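Local coordinates for sulfur oxidation protein soxB (Thermus thermophilus, PDB 2WDD) that probably hydrolyses the sulfur-sulfur bond of cysteine S-thiosulfonate in the Sox sulfur oxidation pathway, using a pair of manganese ions, at residues 371-374 against 380-383. Numbering follows the deposited sequence. Where two conformers were deposited one is given.
Sequences LYKR and TWDQ
Rotation about chi1 puts Thr-380 OG1 (51°) and Tyr-372 CG (60°) each between its own backbone N and carbonyl carbon, and the two side chains cross at about a right angle. They meet where a loop of the 5'-nucleotidase C-terminal domain packs on the first turn of helix 380-392. Threonine suits this place because Thr-380 OG1 accepts a hydrogen bond from Tyr-372 N, 3.0 Å away, while its own proton goes to Leu-370 O; its methyl CG2 rests 3.7 Å from Tyr-372 CE2. Trp-381 N, whose N-H has no helical acceptor in this first turn, donates to Tyr-372 O. Thr-380 N lies over one face of the tyrosine ring. Leu-371 CD1 lies at the edge of the Trp-381 indole, which stacks on Tyr-424. Lys-373, its chain bent at chi2 (79°), has the length to run past the indole; in this buried place its charge is met by a salt bridge from Lys-373 NZ to the syn lone pair of Asp-382 OD1, 2.7 Å away. Arg-468 pairs with the other carboxylate oxygen, and Lys-373 NZ also bonds Pro-402 O. A water accepts from both Lys-373 NZ and Trp-381 NE1, lying in the indole plane.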
ATOM      1  N   LEU A 371      -1.755  17.904   1.747  1.00  9.55           N
ATOM      2  CA  LEU A 371      -2.802  16.894   1.908  1.00  8.70           C
ATOM      3  C   LEU A 371      -2.097  15.531   1.853  1.00 10.63           C
ATOM      4  O   LEU A 371      -1.522  15.156   0.828  1.00  9.29           O
ATOM      5  CB  LEU A 371      -3.842  16.987   0.782  1.00  8.82           C
ATOM      6  CG  LEU A 371      -4.691  18.261   0.805  1.00 11.80           C
ATOM      7  CD1 LEU A 371      -5.595  18.328  -0.432  1.00 12.21           C
ATOM      8  CD2 LEU A 371      -5.540  18.287   2.102  1.00 12.68           C
ATOM      9  N   TYR A 372      -2.089  14.829   2.983  1.00  8.96           N
ATOM     10  CA  TYR A 372      -1.455  13.511   3.052  1.00  7.93           C
ATOM     11  C   TYR A 372      -2.506  12.509   3.516  1.00 10.59           C
ATOM     12  O   TYR A 372      -3.507  12.884   4.133  1.00  9.67           O
ATOM     13  CB  TYR A 372      -0.241  13.508   3.999  1.00  8.13           C
ATOM     14  CG  TYR A 372      -0.563  13.879   5.433  1.00  8.33           C
ATOM     15  CD1 TYR A 372      -0.829  12.896   6.382  1.00  9.66           C
ATOM     16  CD2 TYR A 372      -0.607  15.210   5.841  1.00  9.06           C
ATOM     17  CE1 TYR A 372      -1.078  13.224   7.709  1.00  9.11           C
ATOM     18  CE2 TYR A 372      -0.880  15.548   7.150  1.00  9.62           C
ATOM     19  CZ  TYR A 372      -1.148  14.555   8.080  1.00 10.73           C
ATOM     20  OH  TYR A 372      -1.409  14.880   9.391  1.00 12.08           O
ATOM     21  N   LYS A 373      -2.263  11.241   3.211  1.00  8.23           N
ATOM     22  CA  LYS A 373      -3.207  10.176   3.506  1.00  8.39           C
ATOM     23  C   LYS A 373      -2.789   9.184   4.584  1.00  9.79           C
ATOM     24  O   LYS A 373      -3.606   8.764   5.400  1.00  9.99           O
ATOM     25  CB  LYS A 373      -3.470   9.377   2.219  1.00 10.23           C
ATOM     26  CG  LYS A 373      -4.221   8.061   2.441  1.00 11.58           C
ATOM     27  CD  LYS A 373      -5.714   8.331   2.619  1.00 10.37           C
ATOM     28  CE  LYS A 373      -6.496   7.068   2.996  1.00 11.77           C
ATOM     29  NZ  LYS A 373      -7.962   7.291   2.784  1.00  9.91           N
ATOM     30  N   ARG A 374      -1.528   8.766   4.571  1.00  8.66           N
ATOM     31  CA  ARG A 374      -1.078   7.731   5.492  0.50  8.07           C
ATOM     32  C   ARG A 374      -0.845   8.164   6.930  1.00 10.05           C
ATOM     33  O   ARG A 374      -0.211   9.188   7.181  1.00  9.58           O
ATOM     34  CB  ARG A 374       0.155   7.017   4.942  0.50  8.85           C
ATOM     35  CG  ARG A 374      -0.100   6.242   3.655  0.50 14.14           C
ATOM     36  CD  ARG A 374       0.505   4.850   3.729  0.50 21.78           C
ATOM     37  NE  ARG A 374       0.214   4.200   5.004  0.50 20.96           N
ATOM     38  CZ  ARG A 374       1.086   3.465   5.685  0.50 30.47           C
ATOM     39  NH1 ARG A 374       0.730   2.911   6.834  0.50 23.47           N
ATOM     40  NH2 ARG A 374       2.305   3.259   5.208  0.50 19.47           N
ATOM     41  N   THR A 380      -4.841  14.748   6.718  1.00  9.33           N
ATOM     42  CA  THR A 380      -5.508  15.947   6.196  1.00  8.83           C
ATOM     43  C   THR A 380      -6.345  15.625   4.968  1.00 10.86           C
ATOM     44  O   THR A 380      -7.393  16.254   4.757  1.00  9.33           O
ATOM     45  CB  THR A 380      -4.517  17.072   5.906  1.00 11.39           C
ATOM     46  OG1 THR A 380      -3.455  16.545   5.102  1.00  9.84           O
ATOM     47  CG2 THR A 380      -3.969  17.651   7.211  1.00 12.84           C
ATOM     48  N   TRP A 381      -5.916  14.649   4.165  1.00  9.21           N
ATOM     49  CA  TRP A 381      -6.729  14.254   3.017  1.00  9.06           C
ATOM     50  C   TRP A 381      -8.069  13.707   3.514  1.00 10.43           C
ATOM     51  O   TRP A 381      -9.120  14.082   3.000  1.00  9.78           O
ATOM     52  CB  TRP A 381      -6.040  13.186   2.150  1.00  7.62           C
ATOM     53  CG  TRP A 381      -7.027  12.558   1.180  1.00  7.95           C
ATOM     54  CD1 TRP A 381      -7.638  11.340   1.306  1.00 10.12           C
ATOM     55  CD2 TRP A 381      -7.657  13.205   0.059  1.00  8.38           C
ATOM     56  NE1 TRP A 381      -8.558  11.164   0.292  1.00  9.95           N
ATOM     57  CE2 TRP A 381      -8.582  12.291  -0.487  1.00 11.23           C
ATOM     58  CE3 TRP A 381      -7.478  14.448  -0.575  1.00  9.72           C
ATOM     59  CZ2 TRP A 381      -9.349  12.587  -1.623  1.00 10.69           C
ATOM     60  CZ3 TRP A 381      -8.244  14.742  -1.697  1.00 10.81           C
ATOM     61  CH2 TRP A 381      -9.169  13.819  -2.205  1.00 11.46           C
ATOM     62  N   ASP A 382      -8.047  12.822   4.510  1.00  8.08           N
ATOM     63  CA  ASP A 382      -9.302  12.239   4.975  1.00  7.64           C
ATOM     64  C   ASP A 382     -10.199  13.277   5.630  1.00 10.88           C
ATOM     65  O   ASP A 382     -11.433  13.188   5.556  1.00 10.92           O
ATOM     66  CB  ASP A 382      -9.065  11.035   5.881  1.00  8.35           C
ATOM     67  CG  ASP A 382      -8.451   9.868   5.140  1.00  9.51           C
ATOM     68  OD1 ASP A 382      -8.997   9.462   4.090  1.00 11.37           O
ATOM     69  OD2 ASP A 382      -7.358   9.421   5.542  1.00 10.08           O
ATOM     70  N   GLN A 383      -9.594  14.286   6.250  1.00  8.44           N
ATOM     71  CA  GLN A 383     -10.404  15.349   6.813  1.00  9.43           C
ATOM     72  C   GLN A 383     -11.082  16.112   5.675  1.00 11.43           C
ATOM     73  O   GLN A 383     -12.263  16.454   5.773  1.00 11.45           O
ATOM     74  CB  GLN A 383      -9.616  16.286   7.726  1.00 11.51           C
ATOM     75  CG  GLN A 383     -10.497  17.441   8.173  1.00 13.07           C
ATOM     76  CD  GLN A 383      -9.896  18.301   9.245  1.00 23.87           C
ATOM     77  OE1 GLN A 383      -9.103  17.840  10.056  1.00 17.01           O
ATOM     78  NE2 GLN A 383     -10.323  19.564   9.293  1.00 18.33           N
TER
HETATM   79  O   HOH W   1      -9.404   8.285   0.363  1.00 12.17           O